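Local coordinates for arginine decarboxylase, A207R protein (Paramecium bursaria Chlorella virus 1, PDB 2NVA) that catalyses the pyridoxal 5'-phosphate-dependent decarboxylation of arginine to agmatine and belongs to the ornithine decarboxylase-like TIM-barrel family, at residues 3-8 and 261-266; 43-48 and 255-260; 66-71 and 75-80; 280-285 and 337-342. One frame throughout, in Å; residues are numbered along the deposited sequence.

Contact 1 of 4, residues 3-8 and 261-266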
# COMPACT_ATOMS: atom_id res chain seq x y z
N SER A 3 11.58 -27.55 -8.20
CA SER A 3 11.83 -28.02 -9.56
C SER A 3 11.08 -27.22 -10.65
O SER A 3 11.68 -26.82 -11.65
CB SER A 3 11.48 -29.51 -9.66
OG SER A 3 11.62 -29.96 -11.00
N VAL A 4 9.80 -26.98 -10.43
CA VAL A 4 8.95 -26.20 -11.35
C VAL A 4 9.49 -24.78 -11.57
O VAL A 4 9.61 -24.32 -12.71
CB VAL A 4 7.49 -26.13 -10.83
CG1 VAL A 4 6.65 -25.18 -11.68
CG2 VAL A 4 6.85 -27.52 -10.79
N VAL A 5 9.80 -24.08 -10.48
CA VAL A 5 10.31 -22.71 -10.59
C VAL A 5 11.66 -22.69 -11.31
O VAL A 5 11.90 -21.85 -12.18
CB VAL A 5 10.42 -21.99 -9.20
CG1 VAL A 5 10.99 -20.58 -9.36
CG2 VAL A 5 9.07 -21.92 -8.55
N ASN A 6 12.52 -23.64 -10.96
CA ASN A 6 13.80 -23.78 -11.64
C ASN A 6 13.60 -24.04 -13.13
O ASN A 6 14.33 -23.48 -13.95
CB ASN A 6 14.69 -24.86 -11.00
CG ASN A 6 15.60 -24.30 -9.91
OD1 ASN A 6 15.60 -24.80 -8.77
ND2 ASN A 6 16.36 -23.26 -10.23
N ASN A 7 12.61 -24.85 -13.49
CA ASN A 7 12.34 -25.11 -14.90
C ASN A 7 11.85 -23.87 -15.64
O ASN A 7 12.22 -23.64 -16.79
CB ASN A 7 11.35 -26.27 -15.09
CG ASN A 7 11.97 -27.63 -14.75
OD1 ASN A 7 11.24 -28.60 -14.64
ND2 ASN A 7 13.29 -27.69 -14.57
N ILE A 8 11.02 -23.06 -14.97
CA ILE A 8 10.57 -21.79 -15.54
C ILE A 8 11.74 -20.86 -15.83
O ILE A 8 11.79 -20.22 -16.89
CB ILE A 8 9.58 -21.06 -14.58
CG1 ILE A 8 8.34 -21.91 -14.32
CG2 ILE A 8 9.23 -19.66 -15.10
CD1 ILE A 8 7.49 -22.14 -15.53
N TYR A 261 -2.41 -20.83 -3.34
CA TYR A 261 -2.56 -20.77 -4.78
C TYR A 261 -1.25 -20.45 -5.52
O TYR A 261 -1.00 -20.95 -6.62
CB TYR A 261 -3.62 -19.73 -5.14
CG TYR A 261 -3.86 -19.50 -6.63
CD1 TYR A 261 -4.12 -20.56 -7.50
CD2 TYR A 261 -3.88 -18.20 -7.16
CE1 TYR A 261 -4.36 -20.34 -8.86
CE2 TYR A 261 -4.12 -17.96 -8.49
CZ TYR A 261 -4.36 -19.03 -9.35
OH TYR A 261 -4.60 -18.79 -10.68
N SER A 262 -0.43 -19.59 -4.91
CA SER A 262 0.75 -19.04 -5.56
C SER A 262 1.99 -19.10 -4.68
O SER A 262 1.88 -19.11 -3.46
CB SER A 262 0.51 -17.57 -5.95
OG SER A 262 -0.63 -17.44 -6.78
N VAL A 263 3.15 -19.15 -5.33
CA VAL A 263 4.42 -18.80 -4.67
C VAL A 263 4.91 -17.54 -5.37
O VAL A 263 4.52 -17.27 -6.50
CB VAL A 263 5.48 -19.94 -4.73
CG1 VAL A 263 4.94 -21.23 -4.07
CG2 VAL A 263 5.92 -20.23 -6.18
N LEU A 264 5.76 -16.75 -4.71
CA LEU A 264 6.31 -15.54 -5.33
C LEU A 264 7.83 -15.66 -5.42
O LEU A 264 8.49 -15.74 -4.41
CB LEU A 264 5.91 -14.29 -4.54
CG LEU A 264 6.43 -12.94 -5.05
CD1 LEU A 264 6.16 -12.71 -6.54
CD2 LEU A 264 5.81 -11.80 -4.21
N ALA A 265 8.34 -15.67 -6.65
CA ALA A 265 9.78 -15.76 -6.91
C ALA A 265 10.37 -14.37 -7.10
O ALA A 265 9.78 -13.54 -7.80
CB ALA A 265 10.04 -16.61 -8.14
N THR A 266 11.49 -14.12 -6.45
CA THR A 266 12.14 -12.81 -6.49
C THR A 266 13.66 -12.99 -6.48
O THR A 266 14.18 -13.97 -5.95
CB THR A 266 11.65 -11.88 -5.34
OG1 THR A 266 12.28 -10.60 -5.43
CG2 THR A 266 11.93 -12.48 -3.95
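Val-5 on the N-terminal helix and Ala-265 on strand 262-274 are the residues whose CA atoms come nearest, 7.9 Å apart. This is helix-on-sheet packing in the mixed beta-sheet domain: helix 2-11 lies on one face of the sheet and passes a single side chain down to the strand. Strand alternation decides which residues receive it. Val-263 and Ala-265 turn their CB atoms toward the helix, whereas Leu-264, between them, points to the other face and packs on Phe-290 and Trp-350. Val-5 meets both strand residues with its two methyl branches. Its chi1 of 178° sets CG1 opposite the backbone N and leaves CG2 beside that nitrogen, and the two methyls reach two different strand residues. CG1 of Val-5 reaches CB of Ala-265, again at 4.3 Å. The contact is small and wholly apolar, about 87 Å² of buried surface in all, and Leu-305 adds to the packing around Val-5. Below the helix the strand is held within the sheet by backbone bonds, Val-263 with Val-21 and Ala-265 with Phe-19 of strand 18-22, and Leu-264 with Phe-347 of strand 344-347. The second branch of the fork ends methyl against methyl, CG2 of Val-5 lying 4.3 Å from CG2 of Val-263.

Contact 2 of 4, residues 43-48 and 255-260. With PL2 ((4-{[(4-{[amino(imino)methyl]amino}butyl)amino]methyl}-5-hydroxy-6-methylpyridin-3-yl)methyl dihydrogen phosphate), chain I.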
# COMPACT_ATOMS: atom_id res chain seq x y z
N PRO A 43 -19.43 -21.91 -0.00
CA PRO A 43 -18.43 -20.85 0.05
C PRO A 43 -18.72 -19.75 -0.97
O PRO A 43 -18.98 -20.04 -2.14
CB PRO A 43 -17.11 -21.57 -0.29
CG PRO A 43 -17.53 -22.74 -1.14
CD PRO A 43 -18.95 -23.10 -0.75
N HIS A 44 -18.69 -18.50 -0.51
CA HIS A 44 -18.69 -17.35 -1.39
C HIS A 44 -17.30 -16.74 -1.32
O HIS A 44 -17.01 -15.99 -0.40
CB HIS A 44 -19.77 -16.35 -0.95
CG HIS A 44 -21.15 -16.75 -1.37
ND1 HIS A 44 -21.88 -16.04 -2.31
CD2 HIS A 44 -21.93 -17.79 -1.00
CE1 HIS A 44 -23.05 -16.64 -2.50
NE2 HIS A 44 -23.11 -17.70 -1.71
N TYR A 45 -16.46 -17.08 -2.30
CA TYR A 45 -15.06 -16.66 -2.27
C TYR A 45 -14.92 -15.13 -2.24
O TYR A 45 -15.52 -14.43 -3.05
CB TYR A 45 -14.28 -17.24 -3.47
CG TYR A 45 -12.89 -16.68 -3.59
CD1 TYR A 45 -12.53 -15.85 -4.68
CD2 TYR A 45 -11.93 -16.91 -2.60
CE1 TYR A 45 -11.24 -15.30 -4.78
CE2 TYR A 45 -10.64 -16.37 -2.69
CZ TYR A 45 -10.30 -15.58 -3.78
OH TYR A 45 -9.04 -15.03 -3.86
N ALA A 46 -14.11 -14.64 -1.30
CA ALA A 46 -13.87 -13.20 -1.15
C ALA A 46 -12.85 -12.74 -2.19
O ALA A 46 -11.64 -12.89 -2.01
CB ALA A 46 -13.38 -12.88 0.29
N VAL A 47 -13.38 -12.21 -3.29
CA VAL A 47 -12.60 -11.80 -4.45
C VAL A 47 -11.44 -10.85 -4.08
O VAL A 47 -10.36 -10.90 -4.69
CB VAL A 47 -13.56 -11.13 -5.49
CG1 VAL A 47 -12.78 -10.52 -6.67
CG2 VAL A 47 -14.61 -12.15 -5.98
N LYS A 48 -11.67 -10.01 -3.08
CA LYS A 48 -10.68 -9.03 -2.62
C LYS A 48 -9.36 -9.64 -2.21
O LYS A 48 -8.33 -8.97 -2.25
CB LYS A 48 -11.24 -8.21 -1.45
CG LYS A 48 -11.65 -9.07 -0.26
CD LYS A 48 -12.15 -8.26 0.93
CE LYS A 48 -13.63 -7.93 0.85
NZ LYS A 48 -14.57 -9.16 0.79
N ARG A 255 -8.67 -16.16 2.28
CA ARG A 255 -7.34 -16.77 2.42
C ARG A 255 -7.34 -18.31 2.42
O ARG A 255 -6.33 -18.91 2.10
CB ARG A 255 -6.61 -16.24 3.66
CG ARG A 255 -7.21 -16.71 4.99
CD ARG A 255 -6.45 -16.18 6.20
NE ARG A 255 -6.60 -14.73 6.35
CZ ARG A 255 -5.60 -13.85 6.21
NH1 ARG A 255 -4.37 -14.26 5.89
NH2 ARG A 255 -5.83 -12.55 6.37
N PHE A 256 -8.47 -18.93 2.80
CA PHE A 256 -8.53 -20.40 2.80
C PHE A 256 -8.15 -20.96 1.43
O PHE A 256 -7.38 -21.92 1.34
CB PHE A 256 -9.92 -20.92 3.22
CG PHE A 256 -9.99 -22.43 3.35
CD1 PHE A 256 -9.77 -23.05 4.57
CD2 PHE A 256 -10.28 -23.22 2.23
CE1 PHE A 256 -9.83 -24.46 4.68
CE2 PHE A 256 -10.33 -24.62 2.32
CZ PHE A 256 -10.11 -25.23 3.55
N PHE A 257 -8.68 -20.35 0.37
CA PHE A 257 -8.39 -20.80 -1.00
C PHE A 257 -7.19 -20.11 -1.63
O PHE A 257 -6.46 -20.73 -2.40
CB PHE A 257 -9.62 -20.62 -1.89
CG PHE A 257 -10.80 -21.43 -1.45
CD1 PHE A 257 -10.76 -22.82 -1.50
CD2 PHE A 257 -11.95 -20.82 -0.97
CE1 PHE A 257 -11.84 -23.59 -1.08
CE2 PHE A 257 -13.04 -21.58 -0.54
CZ PHE A 257 -12.99 -22.97 -0.60
N ALA A 258 -7.01 -18.83 -1.32
CA ALA A 258 -6.00 -18.02 -2.02
C ALA A 258 -4.58 -18.23 -1.50
O ALA A 258 -3.62 -18.11 -2.27
CB ALA A 258 -6.38 -16.54 -1.99
N GLU A 259 -4.43 -18.52 -0.21
CA GLU A 259 -3.07 -18.57 0.37
C GLU A 259 -2.10 -19.45 -0.43
O GLU A 259 -1.03 -19.00 -0.85
CB GLU A 259 -3.10 -19.01 1.83
CG GLU A 259 -1.69 -19.10 2.47
CD GLU A 259 -1.71 -19.44 3.96
OE1 GLU A 259 -2.80 -19.49 4.57
OE2 GLU A 259 -0.61 -19.64 4.54
N HIS A 260 -2.49 -20.70 -0.66
CA HIS A 260 -1.58 -21.69 -1.24
C HIS A 260 -1.61 -21.72 -2.76
O HIS A 260 -0.92 -22.52 -3.39
CB HIS A 260 -1.91 -23.09 -0.69
CG HIS A 260 -1.89 -23.16 0.80
ND1 HIS A 260 -0.76 -22.88 1.54
CD2 HIS A 260 -2.86 -23.47 1.70
CE1 HIS A 260 -1.03 -23.01 2.83
NE2 HIS A 260 -2.30 -23.37 2.95
N1 PL2 I . -15.71 -11.40 3.95
C2 PL2 I . -15.61 -10.11 4.30
C2A PL2 I . -16.88 -9.23 4.36
C3 PL2 I . -14.35 -9.59 4.60
O3 PL2 I . -14.28 -8.28 4.96
C4 PL2 I . -13.19 -10.39 4.55
C4A PL2 I . -11.76 -9.84 4.86
C5 PL2 I . -13.37 -11.74 4.18
C6 PL2 I . -14.64 -12.21 3.88
P PL2 I . -10.35 -14.08 4.99
N PL2 I . -11.78 -8.70 5.79
CA PL2 I . -10.73 -7.72 5.47
CG PL2 I . -8.24 -7.33 5.24
OP2 PL2 I . -9.40 -14.02 6.29
OP3 PL2 I . -9.38 -13.83 3.71
OP1 PL2 I . -11.09 -15.37 4.90
OP4 PL2 I . -11.29 -12.79 5.16
C5M PL2 I . -12.17 -12.70 4.09
CB PL2 I . -9.33 -8.38 5.47
CD PL2 I . -6.83 -7.97 5.27
NE PL2 I . -5.88 -6.90 4.94
CZ PL2 I . -4.59 -7.07 4.58
NH2 PL2 I . -3.85 -5.97 4.29
NH1 PL2 I . -4.05 -8.29 4.53
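Tyr-45 and Ala-258 form the tight end of this contact in the TIM barrel, where strand 41-46 faces the short helix 255-258 beside the cofactor. Ala-258 CB sits at the edge of the tyrosine ring, near its plane, 3.6 Å from Tyr-45 OH. The hydroxyl's hydrogen bond goes elsewhere, to the carbonyl O of Asn-50, which ties down the far end of the ring. With CG anti to the backbone N (chi1 171°), the ring swings across to the helix although its CB does not head there. Phe-257 meets it obliquely, CD2 of Tyr-45 lying 4.2 Å from CD2 of Phe-257. The packing thins toward the partly exposed Pro-43, whose CB touches the edge of the Phe-257 ring at CE2 and which also touches Trp-34.

Beyond the hydrophobic patch, the segments serve the bound agmatine-cofactor adduct. Ala-46 CB lies 3.9 Å from its pyridine C6, and Lys-48 NZ 3.8 Å from C2. The first turn of the helix meets the phosphate: Arg-255 N donates to OP3 at 2.8 Å, while its side chain, bent at chi3 and salt-bridged through NH2 to Glu-296, brings NE to OP2 at 2.9 Å, with an N-H...O angle of 155°.

Contact 3 of 4, residues 66-71 and 75-80. With PL2 ((4-{[(4-{[amino(imino)methyl]amino}butyl)amino]methyl}-5-hydroxy-6-methylpyridin-3-yl)methyl dihydrogen phosphate), chain I.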
# COMPACT_ATOMS: atom_id res chain seq x y z
N PHE A 66 -19.51 -16.16 -4.87
CA PHE A 66 -18.63 -15.00 -4.72
C PHE A 66 -19.12 -13.97 -3.73
O PHE A 66 -20.32 -13.73 -3.59
CB PHE A 66 -18.34 -14.36 -6.08
CG PHE A 66 -17.66 -15.30 -7.03
CD1 PHE A 66 -16.28 -15.42 -7.04
CD2 PHE A 66 -18.41 -16.14 -7.85
CE1 PHE A 66 -15.65 -16.32 -7.88
CE2 PHE A 66 -17.78 -17.06 -8.71
CZ PHE A 66 -16.41 -17.14 -8.73
N ASP A 67 -18.15 -13.41 -3.01
CA ASP A 67 -18.33 -12.26 -2.13
C ASP A 67 -17.61 -11.10 -2.79
O ASP A 67 -16.38 -11.10 -2.89
CB ASP A 67 -17.76 -12.57 -0.73
CG ASP A 67 -17.35 -11.33 0.03
OD1 ASP A 67 -16.50 -11.45 0.94
OD2 ASP A 67 -17.84 -10.20 -0.27
N CYS A 68 -18.38 -10.12 -3.27
CA CYS A 68 -17.80 -8.94 -3.91
C CYS A 68 -17.95 -7.73 -3.03
O CYS A 68 -18.99 -7.54 -2.40
CB CYS A 68 -18.47 -8.68 -5.26
SG CYS A 68 -18.14 -9.95 -6.51
N ALA A 69 -16.93 -6.88 -3.00
CA ALA A 69 -16.87 -5.73 -2.09
C ALA A 69 -17.24 -4.41 -2.75
O ALA A 69 -17.45 -3.41 -2.06
CB ALA A 69 -15.47 -5.63 -1.46
N SER A 70 -17.29 -4.41 -4.08
CA SER A 70 -17.47 -3.18 -4.85
C SER A 70 -18.04 -3.50 -6.22
O SER A 70 -18.08 -4.67 -6.63
CB SER A 70 -16.12 -2.46 -5.00
OG SER A 70 -15.18 -3.29 -5.67
N SER A 71 -18.45 -2.46 -6.96
CA SER A 71 -18.91 -2.65 -8.34
C SER A 71 -17.80 -3.19 -9.25
O SER A 71 -18.06 -3.98 -10.14
CB SER A 71 -19.46 -1.35 -8.91
OG SER A 71 -18.47 -0.33 -8.91
N LYS A 75 -18.13 -6.56 -11.50
CA LYS A 75 -17.79 -6.58 -12.94
C LYS A 75 -16.80 -7.69 -13.29
O LYS A 75 -16.97 -8.38 -14.30
CB LYS A 75 -17.20 -5.23 -13.36
CG LYS A 75 -18.21 -4.09 -13.36
CD LYS A 75 -17.55 -2.74 -13.67
CE LYS A 75 -18.54 -1.60 -13.36
NZ LYS A 75 -18.09 -0.30 -13.97
N LYS A 76 -15.76 -7.85 -12.46
CA LYS A 76 -14.73 -8.89 -12.65
C LYS A 76 -15.36 -10.28 -12.70
O LYS A 76 -15.04 -11.07 -13.57
CB LYS A 76 -13.66 -8.87 -11.53
CG LYS A 76 -12.71 -7.69 -11.62
CD LYS A 76 -11.57 -7.81 -10.59
CE LYS A 76 -10.46 -6.75 -10.86
NZ LYS A 76 -10.92 -5.33 -10.56
N VAL A 77 -16.25 -10.55 -11.75
CA VAL A 77 -16.91 -11.85 -11.62
C VAL A 77 -17.88 -12.10 -12.80
O VAL A 77 -17.90 -13.21 -13.37
CB VAL A 77 -17.61 -11.98 -10.24
CG1 VAL A 77 -18.49 -13.24 -10.16
CG2 VAL A 77 -16.55 -11.99 -9.13
N ILE A 78 -18.65 -11.08 -13.15
CA ILE A 78 -19.56 -11.16 -14.30
C ILE A 78 -18.80 -11.43 -15.61
O ILE A 78 -19.21 -12.26 -16.42
CB ILE A 78 -20.47 -9.90 -14.40
CG1 ILE A 78 -21.46 -9.88 -13.22
CG2 ILE A 78 -21.22 -9.86 -15.76
CD1 ILE A 78 -22.32 -8.61 -13.13
N GLN A 79 -17.68 -10.75 -15.78
CA GLN A 79 -16.84 -10.93 -16.96
C GLN A 79 -16.27 -12.36 -17.11
O GLN A 79 -15.98 -12.79 -18.22
CB GLN A 79 -15.72 -9.88 -17.01
CG GLN A 79 -16.07 -8.65 -17.89
CD GLN A 79 -16.67 -7.45 -17.12
OE1 GLN A 79 -15.99 -6.41 -16.95
NE2 GLN A 79 -17.93 -7.60 -16.64
N ILE A 80 -16.12 -13.06 -15.99
CA ILE A 80 -15.70 -14.47 -15.95
C ILE A 80 -16.82 -15.40 -16.47
O ILE A 80 -16.56 -16.53 -16.92
CB ILE A 80 -15.28 -14.86 -14.48
CG1 ILE A 80 -13.97 -14.18 -14.06
CG2 ILE A 80 -15.20 -16.38 -14.27
CD1 ILE A 80 -12.76 -14.45 -15.00
N1 PL2 I . -15.71 -11.40 3.95
C2 PL2 I . -15.61 -10.11 4.30
C2A PL2 I . -16.88 -9.23 4.36
C3 PL2 I . -14.35 -9.59 4.60
O3 PL2 I . -14.28 -8.28 4.96
C4 PL2 I . -13.19 -10.39 4.55
C4A PL2 I . -11.76 -9.84 4.86
C5 PL2 I . -13.37 -11.74 4.18
C6 PL2 I . -14.64 -12.21 3.88
P PL2 I . -10.35 -14.08 4.99
N PL2 I . -11.78 -8.70 5.79
CA PL2 I . -10.73 -7.72 5.47
CG PL2 I . -8.24 -7.33 5.24
OP2 PL2 I . -9.40 -14.02 6.29
OP3 PL2 I . -9.38 -13.83 3.71
OP1 PL2 I . -11.09 -15.37 4.90
OP4 PL2 I . -11.29 -12.79 5.16
C5M PL2 I . -12.17 -12.70 4.09
CB PL2 I . -9.33 -8.38 5.47
CD PL2 I . -6.83 -7.97 5.27
NE PL2 I . -5.88 -6.90 4.94
CZ PL2 I . -4.59 -7.07 4.58
NH2 PL2 I . -3.85 -5.97 4.29
NH1 PL2 I . -4.05 -8.29 4.53
O HOH W 1 -16.68 0.10 -11.07
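Val-77 lays its CG1 methyl over one face of the Phe-66 ring, 4.0 Å from the ring centroid and 25° off the normal, a CH-pi contact displaced toward the rim. Phe-66 CD2 is the ring atom closest to it, 3.7 Å from Val-77 CG1. The other branch of the valine is used as well: CG1 stands anti to the backbone N (chi1 171°), which leaves CG2 to reach SG of Cys-68 at 3.7 Å. One helix residue thus fills the space between two alternate residues of the strand. Asp-67, between them, points the opposite way into the barrel, where its OD1 lies 3.1 Å from N1 of the bound adduct and forms a salt bridge with Lys-48 NZ.

At the start of the helix the link is polar. Lys-75 N donates to Ser-71 O at 2.9 Å in a nearly straight bond (169°), the first-turn bond of helix 71-80. A water donates to Ser-71 OG and is held only weakly by Lys-75 NZ; the lysine also makes a cation-pi contact with Phe-101, and the serine hydroxyl binds Asp-98. Ser-70 is the N-cap, its OG weakly bonded to Glu-73 N and also bonded to Asn-362 O of the second subunit. Strand 65-68 and helix 71-80 open a beta-alpha-beta unit of the barrel that returns through strand 87-89, whose Ile-87 touches both Cys-68 and Val-77, with helices 53-61 and 96-105 flanking it.

Contact 4 of 4, residues 280-285 and 337-342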
# COMPACT_ATOMS: atom_id res chain seq x y z
N TYR A 280 20.52 -8.06 1.93
CA TYR A 280 20.15 -8.29 0.53
C TYR A 280 18.98 -7.42 0.13
O TYR A 280 18.08 -7.17 0.94
CB TYR A 280 19.77 -9.75 0.31
CG TYR A 280 20.84 -10.71 0.75
CD1 TYR A 280 22.00 -10.90 -0.00
CD2 TYR A 280 20.69 -11.44 1.93
CE1 TYR A 280 22.98 -11.80 0.41
CE2 TYR A 280 21.67 -12.33 2.36
CZ TYR A 280 22.81 -12.51 1.59
OH TYR A 280 23.77 -13.41 2.01
N PHE A 281 19.00 -6.98 -1.13
CA PHE A 281 17.90 -6.22 -1.68
C PHE A 281 17.30 -7.03 -2.81
O PHE A 281 18.03 -7.57 -3.63
CB PHE A 281 18.39 -4.87 -2.18
CG PHE A 281 18.72 -3.93 -1.08
CD1 PHE A 281 17.87 -2.88 -0.77
CD2 PHE A 281 19.86 -4.13 -0.30
CE1 PHE A 281 18.19 -2.00 0.29
CE2 PHE A 281 20.17 -3.27 0.77
CZ PHE A 281 19.33 -2.21 1.06
N PHE A 282 15.97 -7.12 -2.82
CA PHE A 282 15.22 -7.93 -3.80
C PHE A 282 14.44 -7.07 -4.77
O PHE A 282 14.16 -5.91 -4.46
CB PHE A 282 14.25 -8.86 -3.07
CG PHE A 282 14.96 -9.93 -2.27
CD1 PHE A 282 15.20 -11.20 -2.84
CD2 PHE A 282 15.43 -9.66 -0.98
CE1 PHE A 282 15.87 -12.18 -2.12
CE2 PHE A 282 16.12 -10.63 -0.26
CZ PHE A 282 16.33 -11.90 -0.83
N ASN A 283 14.08 -7.63 -5.92
CA ASN A 283 13.23 -6.89 -6.87
C ASN A 283 11.74 -6.99 -6.51
O ASN A 283 10.86 -7.03 -7.38
CB ASN A 283 13.52 -7.27 -8.33
CG ASN A 283 13.24 -8.75 -8.64
OD1 ASN A 283 12.95 -9.56 -7.75
ND2 ASN A 283 13.29 -9.10 -9.92
N GLU A 284 11.49 -7.04 -5.21
CA GLU A 284 10.15 -7.01 -4.61
C GLU A 284 10.17 -6.09 -3.40
O GLU A 284 11.25 -5.62 -3.00
CB GLU A 284 9.72 -8.41 -4.18
CG GLU A 284 8.82 -9.10 -5.18
CD GLU A 284 7.47 -8.41 -5.37
OE1 GLU A 284 6.84 -8.66 -6.42
OE2 GLU A 284 7.04 -7.61 -4.50
N SER A 285 9.01 -5.81 -2.83
CA SER A 285 8.95 -4.89 -1.69
C SER A 285 7.64 -5.01 -0.92
O SER A 285 6.69 -5.64 -1.39
CB SER A 285 9.18 -3.44 -2.15
OG SER A 285 7.97 -2.84 -2.61
N PRO A 337 21.67 -19.72 3.93
CA PRO A 337 22.92 -19.85 3.22
C PRO A 337 23.26 -18.49 2.60
O PRO A 337 22.34 -17.72 2.28
CB PRO A 337 22.59 -20.87 2.12
CG PRO A 337 21.46 -21.68 2.67
CD PRO A 337 20.64 -20.68 3.44
N GLU A 338 24.54 -18.19 2.45
CA GLU A 338 24.93 -16.95 1.79
C GLU A 338 24.31 -16.85 0.39
O GLU A 338 24.33 -17.83 -0.37
CB GLU A 338 26.46 -16.82 1.69
CG GLU A 338 26.86 -15.45 1.15
CD GLU A 338 28.36 -15.21 1.17
OE1 GLU A 338 29.12 -16.07 1.68
OE2 GLU A 338 28.77 -14.14 0.68
N LEU A 339 23.75 -15.69 0.07
CA LEU A 339 23.16 -15.47 -1.25
C LEU A 339 24.07 -14.54 -2.07
O LEU A 339 24.93 -13.85 -1.51
CB LEU A 339 21.77 -14.84 -1.11
CG LEU A 339 20.74 -15.54 -0.22
CD1 LEU A 339 19.50 -14.66 -0.05
CD2 LEU A 339 20.37 -16.87 -0.81
N HIS A 340 23.86 -14.52 -3.38
CA HIS A 340 24.64 -13.70 -4.29
C HIS A 340 23.73 -12.94 -5.25
O HIS A 340 22.63 -13.41 -5.56
CB HIS A 340 25.62 -14.58 -5.07
CG HIS A 340 26.58 -15.29 -4.17
ND1 HIS A 340 26.41 -16.60 -3.80
CD2 HIS A 340 27.65 -14.83 -3.48
CE1 HIS A 340 27.38 -16.94 -2.96
NE2 HIS A 340 28.14 -15.89 -2.76
N ILE A 341 24.18 -11.76 -5.69
CA ILE A 341 23.40 -11.01 -6.67
C ILE A 341 23.11 -11.92 -7.87
O ILE A 341 24.02 -12.54 -8.41
CB ILE A 341 24.10 -9.70 -7.09
CG1 ILE A 341 24.16 -8.75 -5.88
CG2 ILE A 341 23.40 -9.06 -8.27
CD1 ILE A 341 25.00 -7.48 -6.10
N GLY A 342 21.83 -12.02 -8.25
CA GLY A 342 21.42 -12.95 -9.31
C GLY A 342 20.72 -14.22 -8.85
O GLY A 342 20.02 -14.85 -9.63
O HOH W 2 22.35 -15.33 3.37
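Tyr-280 and Leu-339 carry most of this contact, which joins strand 277-282 of the mixed beta sheet to the loop connecting strands 331-337 and 344-347. Polar bonds converge on the tyrosine hydroxyl. Leu-339 N donates to Tyr-280 OH at 3.0 Å in an almost linear bond (176°), and the same oxygen lies 2.7 Å from a water that in turn donates to the Pro-337 carbonyl. The loop is therefore fastened through its backbone, directly at one residue and through the water two residues earlier.

Apolar packing accompanies these bonds. Leu-339 CB sits over a face of the Tyr-280 ring, 4.0 Å from its centroid and 26° off the normal, a CH-pi contact shifted toward CE1, and the two side chains cross at about a right angle. Beyond CB, the CD1 methyl of the leucine approaches CD2 and CE2 of the ring and continues to Phe-282, which it meets obliquely, 4.3 Å from CZ. Leu-304 of strand 303-304 also packs on Leu-339, and Leu-319 lies against both aromatic residues.

Charge enters at the border of the contact: Glu-338 OE2 makes a salt bridge with Lys-271, whose NZ also bonds Leu-339 O, coupling the loop to strand 262-274. Ile-341 of the loop and Phe-281 of the strand pack on Lys-120 and Lys-148 of the second subunit, respectively. Glu-338 carries its extended chain past the tyrosine, its CG lying 3.8 Å from Tyr-280 OH.

Overall arrangement
Contacts 2 and 3 belong to the TIM barrel, with centres about 13 Å apart on the neighbouring parallel strands 41-46 and 65-68, and both touch the agmatine-cofactor adduct. Contacts 1 and 4 lie in the mixed beta-sheet domain, with centres about 16 Å apart, on the adjacent strands 262-274 and 277-282; Thr-266 OG1 and Asn-283 OD1 lie 2.6 Å apart where they meet. Along the chain, contact 1 encloses contact 2, which encloses contact 3, while contact 4 follows them all. Residues 255-266 run from the phosphate-binding helix of contact 2 straight into the strand of contact 1, so one continuous piece of chain links cofactor barrel and beta domain. Contacts 3 and 4, whose centres are about 37 Å apart, each meet the second subunit.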